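Long-range contact in tail spike protein gp49 (Pseudomonas phage LKA1, PDB 4RU4), which is a phage tailspike that probably cleaves the O-specific polysaccharide of Pseudomonas as a lyase, helping the virus enter its host: residues V548-R559 and T583-N594. Numbering follows the deposited sequence.
Sequences VTKTDRSYAGNR and TNFSSAVTNQLN
Just beyond the last bridge, Thr551 with Gln592, Arg553 curls so that its guanidinium lies against Val589 and meets Thr590 along its edge. Its CB lies near both Thr590 O and Asn591 OD1, and CG stays beside the same two oxygens. Bends at chi2 (68°) and chi3 (62°) then curl the chain round Thr590 O: CD touches Val589 CG2, NE donates to Thr590 O (2.8 Å), and NH2 reaches Thr590 OG1 (2.9 Å). NE and NH2 thus grip Thr590 side-on, both acceptors close to the guanidinium plane, while Val589 CB sits 3.7 Å above its centre. Water 1 joins Thr590 OG1 to Asp552 O.

The extended Lys550 chain leaves the face it shares with Leu593 and brings NZ to Asn591 OD1 (2.8 Å); Ser554 O and Val560 O also accept from it. On the face carrying Thr551, Asn594 ND2 makes a bent bond to Thr551 OG1 (2.9 Å), which itself donates to Asp552 OD2, and Asn594 OD1 takes the backbone N of Val546 of a second subunit. Farther along the loops, Ala556 CB fits between Phe585 CD1 and Val589 CG2. Asn558 clasps the other loop through its amide, ND2 giving a fairly straight bond to Asn584 O (2.9 Å) and OD1 receiving Ser586 N from above the carbonyl plane. At this far end of the C-terminal Ig-like domain, polar bonds from Arg553, Lys550 and Asn558 thus frame a small apolar patch of Ala556, Phe585 and Val589.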
loop_
_atom_site.group_PDB
_atom_site.type_symbol
_atom_site.label_atom_id
_atom_site.label_comp_id
_atom_site.label_asym_id
_atom_site.label_seq_id
_atom_site.Cartn_x
_atom_site.Cartn_y
_atom_site.Cartn_z
ATOM N N VAL B 548 -13.796 20.757 -35.425
ATOM C CA VAL B 548 -13.350 20.285 -36.720
ATOM C C VAL B 548 -12.427 21.340 -37.344
ATOM O O VAL B 548 -12.759 22.525 -37.367
ATOM C CB VAL B 548 -14.541 20.016 -37.687
ATOM C CG1 VAL B 548 -14.045 19.290 -38.952
ATOM C CG2 VAL B 548 -15.657 19.205 -37.009
ATOM N N THR B 549 -11.288 20.898 -37.858
ATOM C CA THR B 549 -10.358 21.775 -38.552
ATOM C C THR B 549 -9.883 21.112 -39.838
ATOM O O THR B 549 -9.653 19.901 -39.865
ATOM C CB THR B 549 -9.143 22.112 -37.638
ATOM O OG1 THR B 549 -9.594 22.875 -36.508
ATOM C CG2 THR B 549 -8.061 22.892 -38.390
ATOM N N LYS B 550 -9.755 21.893 -40.913
ATOM C CA LYS B 550 -9.201 21.384 -42.172
ATOM C C LYS B 550 -7.679 21.483 -42.154
ATOM O O LYS B 550 -7.119 22.538 -41.796
ATOM C CB LYS B 550 -9.737 22.195 -43.365
ATOM C CG LYS B 550 -8.854 22.108 -44.631
ATOM C CD LYS B 550 -9.532 22.794 -45.811
ATOM C CE LYS B 550 -8.551 23.249 -46.860
ATOM N NZ LYS B 550 -9.218 23.395 -48.176
ATOM N N THR B 551 -7.014 20.385 -42.519
ATOM C CA THR B 551 -5.569 20.385 -42.706
ATOM C C THR B 551 -5.086 19.789 -44.052
ATOM O O THR B 551 -5.845 19.145 -44.807
ATOM C CB THR B 551 -4.825 19.649 -41.565
ATOM O OG1 THR B 551 -5.032 18.240 -41.690
ATOM C CG2 THR B 551 -5.281 20.150 -40.179
ATOM N N ASP B 552 -3.821 20.056 -44.357
ATOM C CA ASP B 552 -3.112 19.418 -45.467
ATOM C C ASP B 552 -3.632 19.746 -46.866
ATOM O O ASP B 552 -3.444 18.989 -47.833
ATOM C CB ASP B 552 -2.963 17.917 -45.204
ATOM C CG ASP B 552 -2.102 17.654 -43.982
ATOM O OD1 ASP B 552 -0.868 17.791 -44.111
ATOM O OD2 ASP B 552 -2.651 17.388 -42.886
ATOM N N ARG B 553 -4.243 20.917 -46.963
ATOM C CA ARG B 553 -4.623 21.501 -48.237
ATOM C C ARG B 553 -4.905 22.970 -47.912
ATOM O O ARG B 553 -5.341 23.293 -46.797
ATOM C CB ARG B 553 -5.893 20.829 -48.786
ATOM C CG ARG B 553 -6.340 21.380 -50.163
ATOM C CD ARG B 553 -5.335 21.011 -51.247
ATOM N NE ARG B 553 -5.243 19.558 -51.379
ATOM C CZ ARG B 553 -4.470 18.915 -52.248
ATOM N NH1 ARG B 553 -3.706 19.587 -53.104
ATOM N NH2 ARG B 553 -4.473 17.592 -52.266
ATOM N N SER B 554 -4.631 23.869 -48.846
ATOM C CA SER B 554 -5.003 25.257 -48.619
ATOM C C SER B 554 -6.211 25.603 -49.488
ATOM O O SER B 554 -7.315 25.234 -49.139
ATOM C CB SER B 554 -3.813 26.191 -48.864
ATOM O OG SER B 554 -2.774 25.921 -47.927
ATOM N N TYR B 555 -6.023 26.311 -50.602
ATOM C CA TYR B 555 -7.149 26.514 -51.518
ATOM C C TYR B 555 -7.473 25.208 -52.242
ATOM O O TYR B 555 -6.575 24.528 -52.729
ATOM C CB TYR B 555 -6.896 27.691 -52.492
ATOM C CG TYR B 555 -6.906 29.019 -51.755
ATOM C CD1 TYR B 555 -8.107 29.594 -51.336
ATOM C CD2 TYR B 555 -5.720 29.674 -51.437
ATOM C CE1 TYR B 555 -8.124 30.790 -50.646
ATOM C CE2 TYR B 555 -5.724 30.862 -50.739
ATOM C CZ TYR B 555 -6.917 31.411 -50.339
ATOM O OH TYR B 555 -6.897 32.586 -49.630
ATOM N N ALA B 556 -8.750 24.827 -52.247
ATOM C CA ALA B 556 -9.219 23.785 -53.142
ATOM C C ALA B 556 -9.657 24.442 -54.461
ATOM O O ALA B 556 -10.858 24.584 -54.742
ATOM C CB ALA B 556 -10.360 22.998 -52.499
ATOM N N GLY B 557 -8.677 24.861 -55.259
ATOM C CA GLY B 557 -8.948 25.669 -56.433
ATOM C C GLY B 557 -9.229 27.117 -56.049
ATOM O O GLY B 557 -8.311 27.954 -55.983
ATOM N N ASN B 558 -10.495 27.410 -55.764
ATOM C CA ASN B 558 -10.936 28.783 -55.522
ATOM C C ASN B 558 -11.328 29.142 -54.079
ATOM O O ASN B 558 -11.588 30.313 -53.791
ATOM C CB ASN B 558 -12.139 29.085 -56.426
ATOM C CG ASN B 558 -13.345 28.222 -56.090
ATOM O OD1 ASN B 558 -13.201 27.144 -55.506
ATOM N ND2 ASN B 558 -14.542 28.677 -56.477
ATOM N N ARG B 559 -11.430 28.141 -53.199
ATOM C CA ARG B 559 -11.926 28.330 -51.822
ATOM C C ARG B 559 -11.184 27.408 -50.862
ATOM O O ARG B 559 -10.789 26.293 -51.235
ATOM C CB ARG B 559 -13.430 28.016 -51.705
ATOM C CG ARG B 559 -14.378 28.965 -52.492
ATOM C CD ARG B 559 -14.432 30.346 -51.831
ATOM N NE ARG B 559 -15.375 31.272 -52.470
ATOM C CZ ARG B 559 -15.138 31.952 -53.594
ATOM N NH1 ARG B 559 -13.984 31.821 -54.240
ATOM N NH2 ARG B 559 -16.068 32.762 -54.078
ATOM N N THR B 583 -20.384 29.279 -53.342
ATOM C CA THR B 583 -19.773 29.069 -54.649
ATOM C C THR B 583 -19.224 27.639 -54.738
ATOM O O THR B 583 -18.640 27.142 -53.778
ATOM C CB THR B 583 -18.629 30.086 -54.877
ATOM O OG1 THR B 583 -19.150 31.424 -54.809
ATOM C CG2 THR B 583 -17.981 29.870 -56.238
ATOM N N ASN B 584 -19.415 26.965 -55.870
ATOM C CA ASN B 584 -18.791 25.658 -56.035
ATOM C C ASN B 584 -17.277 25.708 -55.921
ATOM O O ASN B 584 -16.661 26.645 -56.399
ATOM C CB ASN B 584 -19.144 25.064 -57.397
ATOM C CG ASN B 584 -20.608 24.669 -57.507
ATOM O OD1 ASN B 584 -21.294 24.487 -56.504
ATOM N ND2 ASN B 584 -21.088 24.539 -58.734
ATOM N N PHE B 585 -16.681 24.691 -55.298
ATOM C CA PHE B 585 -15.245 24.467 -55.406
ATOM C C PHE B 585 -14.858 24.332 -56.893
ATOM O O PHE B 585 -15.603 23.754 -57.701
ATOM C CB PHE B 585 -14.855 23.188 -54.669
ATOM C CG PHE B 585 -14.849 23.315 -53.174
ATOM C CD1 PHE B 585 -13.791 23.947 -52.516
ATOM C CD2 PHE B 585 -15.884 22.776 -52.421
ATOM C CE1 PHE B 585 -13.786 24.050 -51.123
ATOM C CE2 PHE B 585 -15.886 22.876 -51.034
ATOM C CZ PHE B 585 -14.831 23.496 -50.390
ATOM N N SER B 586 -13.702 24.857 -57.263
ATOM C CA SER B 586 -13.297 24.825 -58.668
ATOM C C SER B 586 -12.305 23.698 -59.000
ATOM O O SER B 586 -12.035 23.442 -60.178
ATOM C CB SER B 586 -12.742 26.189 -59.106
ATOM O OG SER B 586 -11.526 26.505 -58.434
ATOM N N SER B 587 -11.777 23.031 -57.967
ATOM C CA SER B 587 -10.876 21.877 -58.116
ATOM C C SER B 587 -11.342 20.694 -57.264
ATOM O O SER B 587 -11.901 20.896 -56.195
ATOM C CB SER B 587 -9.460 22.231 -57.656
ATOM O OG SER B 587 -8.910 23.223 -58.494
ATOM N N ALA B 588 -11.096 19.472 -57.734
ATOM C CA ALA B 588 -11.364 18.271 -56.942
ATOM C C ALA B 588 -10.067 17.780 -56.307
ATOM O O ALA B 588 -9.243 17.147 -56.983
ATOM C CB ALA B 588 -11.970 17.179 -57.836
ATOM N N VAL B 589 -9.878 18.074 -55.016
ATOM C CA VAL B 589 -8.634 17.744 -54.303
ATOM C C VAL B 589 -8.902 17.261 -52.888
ATOM O O VAL B 589 -9.968 17.507 -52.326
ATOM C CB VAL B 589 -7.655 18.950 -54.211
ATOM C CG1 VAL B 589 -7.174 19.379 -55.628
ATOM C CG2 VAL B 589 -8.302 20.110 -53.512
ATOM N N THR B 590 -7.918 16.596 -52.296
ATOM C CA THR B 590 -8.093 16.048 -50.964
ATOM C C THR B 590 -7.927 17.112 -49.883
ATOM O O THR B 590 -7.241 18.100 -50.078
ATOM C CB THR B 590 -7.085 14.936 -50.702
ATOM O OG1 THR B 590 -5.762 15.466 -50.856
ATOM C CG2 THR B 590 -7.303 13.806 -51.722
ATOM N N ASN B 591 -8.587 16.884 -48.755
ATOM C CA ASN B 591 -8.487 17.711 -47.566
ATOM C C ASN B 591 -8.600 16.756 -46.392
ATOM O O ASN B 591 -9.301 15.745 -46.488
ATOM C CB ASN B 591 -9.654 18.698 -47.480
ATOM C CG ASN B 591 -9.821 19.528 -48.741
ATOM O OD1 ASN B 591 -9.459 20.710 -48.779
ATOM N ND2 ASN B 591 -10.381 18.910 -49.786
ATOM N N GLN B 592 -7.937 17.061 -45.279
ATOM C CA GLN B 592 -8.087 16.250 -44.074
ATOM C C GLN B 592 -8.954 16.995 -43.061
ATOM O O GLN B 592 -8.562 18.072 -42.587
ATOM C CB GLN B 592 -6.711 15.947 -43.447
ATOM C CG GLN B 592 -5.770 15.140 -44.320
ATOM C CD GLN B 592 -6.276 13.722 -44.586
ATOM O OE1 GLN B 592 -7.102 13.205 -43.858
ATOM N NE2 GLN B 592 -5.783 13.106 -45.631
ATOM N N LEU B 593 -10.123 16.442 -42.745
ATOM C CA LEU B 593 -10.968 16.986 -41.694
ATOM C C LEU B 593 -10.560 16.361 -40.346
ATOM O O LEU B 593 -10.767 15.170 -40.114
ATOM C CB LEU B 593 -12.464 16.769 -42.004
ATOM C CG LEU B 593 -12.923 17.432 -43.319
ATOM C CD1 LEU B 593 -14.467 17.424 -43.439
ATOM C CD2 LEU B 593 -12.374 18.858 -43.419
ATOM N N ASN B 594 -9.916 17.162 -39.507
ATOM C CA ASN B 594 -9.439 16.736 -38.188
ATOM C C ASN B 594 -10.544 17.015 -37.169
ATOM O O ASN B 594 -10.877 18.180 -36.900
ATOM C CB ASN B 594 -8.214 17.562 -37.771
ATOM C CG ASN B 594 -6.958 17.248 -38.582
ATOM O OD1 ASN B 594 -5.906 16.985 -38.006
ATOM N ND2 ASN B 594 -7.061 17.285 -39.923
HETATM O O HOH W 1 -5.047 16.359 -48.146
#